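Serine/threonine-protein kinase Tel1 (PDB 6SKY) probably phosphorylates serine and threonine residues followed by glutamine, using ATP, to switch on checkpoint signalling at sites of DNA damage. Local coordinates at residues Glu2219-Asp2231 and Leu2248-Glu2262. Residues are numbered along the deposited sequence; the frame is centred on the assembly and turned at random.
Sequences EMISSIRMLQAID and LLSKIGYQVSVARLE
Met2220 lays its sulfur beside Ala2259 CB, opening contacts between two antiparallel helices of the FAT domain, an alpha-solenoid hairpin with axes 9.9 Å apart at 155°. Next to it, Ile2221 CD1 meets CD1 (3.6 Å) of Leu2261, whose N bonds back to Val2256 O in the Schellman motif at Arg2260. Gln2255 NE2 donates across the interface to Ser2223 OG over 2.8 Å, the hydroxyl lying 26° out of the amide plane. A leucine in place of Gln2255 would remove NE2 and is likely to leave the buried Ser2223 OG relying on its weak bond to Ala2211 O. With CG1 of Ile2224 beside its backbone N (chi1 -65°) and the chain extended, CD1 slides past Gln2255 to Ala2259 CB and the tip of Leu2261, while CG2 packs on Val2256 CG2. Leu2261 CD2 lies over one face of the Arg2225 guanidinium, whose NH2 donates to a lone pair of Gln2228 OE1 in the guanidinium plane. Leu2227 is a knob among Leu2248, Lys2251, Ile2252 and Gln2255. Asp2231 rests CB on Leu2248 CD2 and turns OD1 to a salt bridge with Arg2245. Helix 2203-2217 and Met2917 of the second subunit pack on Met2220, helix 2264-2279 on Leu2249 and Ile2252.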
# COMPACT_ATOMS: atom_id res chain seq x y z
N GLU A 2219 11.12 0.54 -6.03
CA GLU A 2219 12.33 -0.24 -6.27
C GLU A 2219 13.51 0.53 -5.73
O GLU A 2219 14.14 1.32 -6.43
CB GLU A 2219 12.51 -0.53 -7.75
CG GLU A 2219 11.24 -0.81 -8.49
CD GLU A 2219 10.54 -2.04 -7.99
OE1 GLU A 2219 9.36 -1.93 -7.60
OE2 GLU A 2219 11.17 -3.12 -7.98
N MET A 2220 13.86 0.28 -4.47
CA MET A 2220 14.93 1.04 -3.84
C MET A 2220 16.30 0.55 -4.29
O MET A 2220 17.18 1.36 -4.61
CB MET A 2220 14.81 0.94 -2.33
CG MET A 2220 13.55 1.57 -1.78
SD MET A 2220 13.66 1.80 -0.01
CE MET A 2220 12.20 2.79 0.27
N ILE A 2221 16.51 -0.76 -4.32
CA ILE A 2221 17.85 -1.24 -4.64
C ILE A 2221 18.16 -1.01 -6.10
O ILE A 2221 19.31 -0.71 -6.45
CB ILE A 2221 17.99 -2.72 -4.25
CG1 ILE A 2221 17.50 -2.94 -2.82
CG2 ILE A 2221 19.43 -3.14 -4.32
CD1 ILE A 2221 18.22 -2.14 -1.80
N SER A 2222 17.17 -1.12 -6.98
CA SER A 2222 17.41 -0.86 -8.39
C SER A 2222 17.79 0.60 -8.62
O SER A 2222 18.71 0.89 -9.39
CB SER A 2222 16.17 -1.21 -9.20
OG SER A 2222 15.63 -2.43 -8.76
N SER A 2223 17.10 1.51 -7.94
CA SER A 2223 17.43 2.93 -8.04
C SER A 2223 18.83 3.23 -7.53
O SER A 2223 19.57 4.00 -8.15
CB SER A 2223 16.40 3.74 -7.28
OG SER A 2223 16.92 4.99 -6.90
N ILE A 2224 19.21 2.63 -6.40
CA ILE A 2224 20.54 2.86 -5.85
C ILE A 2224 21.61 2.33 -6.79
O ILE A 2224 22.64 2.98 -7.02
CB ILE A 2224 20.64 2.25 -4.45
CG1 ILE A 2224 19.70 2.97 -3.50
CG2 ILE A 2224 22.05 2.33 -3.95
CD1 ILE A 2224 19.51 2.25 -2.20
N ARG A 2225 21.40 1.14 -7.36
CA ARG A 2225 22.38 0.57 -8.27
C ARG A 2225 22.51 1.41 -9.53
O ARG A 2225 23.61 1.59 -10.06
CB ARG A 2225 22.01 -0.86 -8.63
CG ARG A 2225 21.96 -1.81 -7.48
CD ARG A 2225 23.18 -1.72 -6.61
NE ARG A 2225 23.08 -2.64 -5.48
CZ ARG A 2225 23.82 -2.55 -4.38
NH1 ARG A 2225 23.67 -3.44 -3.41
NH2 ARG A 2225 24.71 -1.59 -4.26
N MET A 2226 21.39 1.94 -10.01
CA MET A 2226 21.41 2.80 -11.19
C MET A 2226 22.17 4.09 -10.94
O MET A 2226 22.96 4.53 -11.78
CB MET A 2226 19.97 3.08 -11.61
CG MET A 2226 19.80 3.33 -13.06
SD MET A 2226 18.11 3.05 -13.57
CE MET A 2226 18.31 3.44 -15.30
N LEU A 2227 21.95 4.72 -9.78
CA LEU A 2227 22.69 5.94 -9.47
C LEU A 2227 24.17 5.66 -9.29
O LEU A 2227 25.01 6.47 -9.71
CB LEU A 2227 22.12 6.59 -8.22
CG LEU A 2227 20.76 7.26 -8.27
CD1 LEU A 2227 20.44 7.77 -6.91
CD2 LEU A 2227 20.78 8.38 -9.26
N GLN A 2228 24.52 4.54 -8.66
CA GLN A 2228 25.94 4.22 -8.51
C GLN A 2228 26.59 3.93 -9.85
O GLN A 2228 27.78 4.22 -10.03
CB GLN A 2228 26.10 3.03 -7.59
CG GLN A 2228 25.84 3.34 -6.15
CD GLN A 2228 25.77 2.11 -5.31
OE1 GLN A 2228 25.55 1.02 -5.82
NE2 GLN A 2228 25.95 2.26 -4.02
N ALA A 2229 25.85 3.36 -10.80
CA ALA A 2229 26.39 3.19 -12.14
C ALA A 2229 26.59 4.53 -12.83
O ALA A 2229 27.58 4.71 -13.55
CB ALA A 2229 25.47 2.30 -12.96
N ILE A 2230 25.66 5.47 -12.66
CA ILE A 2230 25.88 6.82 -13.17
C ILE A 2230 27.16 7.40 -12.59
O ILE A 2230 27.94 8.05 -13.30
CB ILE A 2230 24.69 7.74 -12.86
CG1 ILE A 2230 23.43 7.26 -13.54
CG2 ILE A 2230 24.97 9.13 -13.31
CD1 ILE A 2230 22.26 8.07 -13.14
N ASP A 2231 27.38 7.21 -11.30
CA ASP A 2231 28.54 7.83 -10.66
C ASP A 2231 29.84 7.15 -11.06
O ASP A 2231 30.88 7.81 -11.11
CB ASP A 2231 28.38 7.81 -9.15
CG ASP A 2231 29.63 8.24 -8.44
OD1 ASP A 2231 30.17 9.31 -8.78
OD2 ASP A 2231 30.09 7.50 -7.54
N LEU A 2248 24.65 14.30 -6.99
CA LEU A 2248 24.54 12.87 -7.23
C LEU A 2248 25.01 12.07 -6.02
O LEU A 2248 24.36 11.11 -5.60
CB LEU A 2248 25.34 12.49 -8.47
CG LEU A 2248 25.48 11.00 -8.78
CD1 LEU A 2248 24.15 10.38 -9.02
CD2 LEU A 2248 26.36 10.82 -9.98
N LEU A 2249 26.15 12.46 -5.44
CA LEU A 2249 26.68 11.73 -4.30
C LEU A 2249 25.75 11.84 -3.10
O LEU A 2249 25.54 10.86 -2.39
CB LEU A 2249 28.06 12.24 -3.94
CG LEU A 2249 29.20 11.69 -4.79
CD1 LEU A 2249 30.49 12.23 -4.28
CD2 LEU A 2249 29.20 10.19 -4.73
N SER A 2250 25.18 13.02 -2.86
CA SER A 2250 24.29 13.15 -1.72
C SER A 2250 22.96 12.46 -1.96
O SER A 2250 22.34 11.97 -1.01
CB SER A 2250 24.09 14.62 -1.39
OG SER A 2250 23.36 15.27 -2.40
N LYS A 2251 22.52 12.36 -3.21
CA LYS A 2251 21.34 11.57 -3.51
C LYS A 2251 21.57 10.09 -3.24
O LYS A 2251 20.72 9.41 -2.65
CB LYS A 2251 20.95 11.79 -4.96
CG LYS A 2251 19.57 11.36 -5.32
CD LYS A 2251 19.35 11.61 -6.78
CE LYS A 2251 17.93 11.38 -7.17
NZ LYS A 2251 17.04 12.37 -6.55
N ILE A 2252 22.73 9.56 -3.66
CA ILE A 2252 23.06 8.18 -3.35
C ILE A 2252 23.13 7.97 -1.85
O ILE A 2252 22.65 6.97 -1.33
CB ILE A 2252 24.38 7.76 -4.02
CG1 ILE A 2252 24.34 7.95 -5.52
CG2 ILE A 2252 24.65 6.32 -3.74
CD1 ILE A 2252 25.64 7.67 -6.16
N GLY A 2253 23.74 8.91 -1.13
CA GLY A 2253 23.85 8.77 0.31
C GLY A 2253 22.51 8.75 1.00
O GLY A 2253 22.27 7.94 1.90
N TYR A 2254 21.60 9.63 0.59
CA TYR A 2254 20.27 9.64 1.17
C TYR A 2254 19.53 8.34 0.90
O TYR A 2254 18.92 7.76 1.81
CB TYR A 2254 19.48 10.83 0.62
CG TYR A 2254 18.01 10.72 0.88
CD1 TYR A 2254 17.14 10.31 -0.11
CD2 TYR A 2254 17.49 11.02 2.12
CE1 TYR A 2254 15.82 10.19 0.12
CE2 TYR A 2254 16.16 10.90 2.36
CZ TYR A 2254 15.32 10.49 1.36
OH TYR A 2254 13.98 10.37 1.59
N GLN A 2255 19.57 7.86 -0.34
CA GLN A 2255 18.84 6.65 -0.65
C GLN A 2255 19.45 5.42 0.01
O GLN A 2255 18.72 4.51 0.39
CB GLN A 2255 18.77 6.46 -2.16
CG GLN A 2255 17.93 7.50 -2.82
CD GLN A 2255 17.70 7.23 -4.26
OE1 GLN A 2255 17.01 7.97 -4.94
NE2 GLN A 2255 18.27 6.16 -4.75
N VAL A 2256 20.77 5.38 0.18
CA VAL A 2256 21.40 4.27 0.88
C VAL A 2256 21.08 4.32 2.36
O VAL A 2256 20.96 3.27 3.00
CB VAL A 2256 22.91 4.28 0.61
CG1 VAL A 2256 23.62 3.34 1.53
CG2 VAL A 2256 23.19 3.88 -0.79
N SER A 2257 20.93 5.51 2.94
CA SER A 2257 20.54 5.59 4.34
C SER A 2257 19.10 5.15 4.55
O SER A 2257 18.79 4.51 5.56
CB SER A 2257 20.72 7.01 4.87
OG SER A 2257 22.05 7.44 4.70
N VAL A 2258 18.20 5.52 3.65
CA VAL A 2258 16.80 5.15 3.81
C VAL A 2258 16.62 3.64 3.72
O VAL A 2258 15.84 3.05 4.47
CB VAL A 2258 15.93 5.88 2.78
CG1 VAL A 2258 14.57 5.25 2.69
CG2 VAL A 2258 15.80 7.31 3.14
N ALA A 2259 17.34 2.99 2.82
CA ALA A 2259 17.23 1.55 2.62
C ALA A 2259 18.10 0.74 3.56
O ALA A 2259 18.03 -0.49 3.53
CB ALA A 2259 17.58 1.19 1.18
N ARG A 2260 18.90 1.39 4.40
CA ARG A 2260 19.81 0.73 5.33
C ARG A 2260 20.78 -0.19 4.62
O ARG A 2260 21.23 -1.19 5.17
CB ARG A 2260 19.05 -0.06 6.40
CG ARG A 2260 18.05 0.73 7.17
CD ARG A 2260 18.73 1.74 8.01
NE ARG A 2260 17.78 2.42 8.88
CZ ARG A 2260 17.59 2.09 10.15
NH1 ARG A 2260 16.71 2.75 10.88
NH2 ARG A 2260 18.27 1.09 10.68
N LEU A 2261 21.11 0.14 3.38
CA LEU A 2261 21.89 -0.77 2.55
C LEU A 2261 23.33 -0.87 2.99
O LEU A 2261 24.01 -1.82 2.63
CB LEU A 2261 21.82 -0.31 1.10
CG LEU A 2261 22.14 -1.34 0.04
CD1 LEU A 2261 21.21 -2.50 0.20
CD2 LEU A 2261 21.99 -0.73 -1.31
N GLU A 2262 23.82 0.10 3.76
CA GLU A 2262 25.19 0.07 4.26
C GLU A 2262 25.20 0.63 5.67
O GLU A 2262 24.26 1.30 6.10
CB GLU A 2262 26.14 0.87 3.38
CG GLU A 2262 26.29 0.28 1.99
CD GLU A 2262 27.05 1.19 1.07
OE1 GLU A 2262 27.77 2.06 1.56
OE2 GLU A 2262 26.91 1.02 -0.16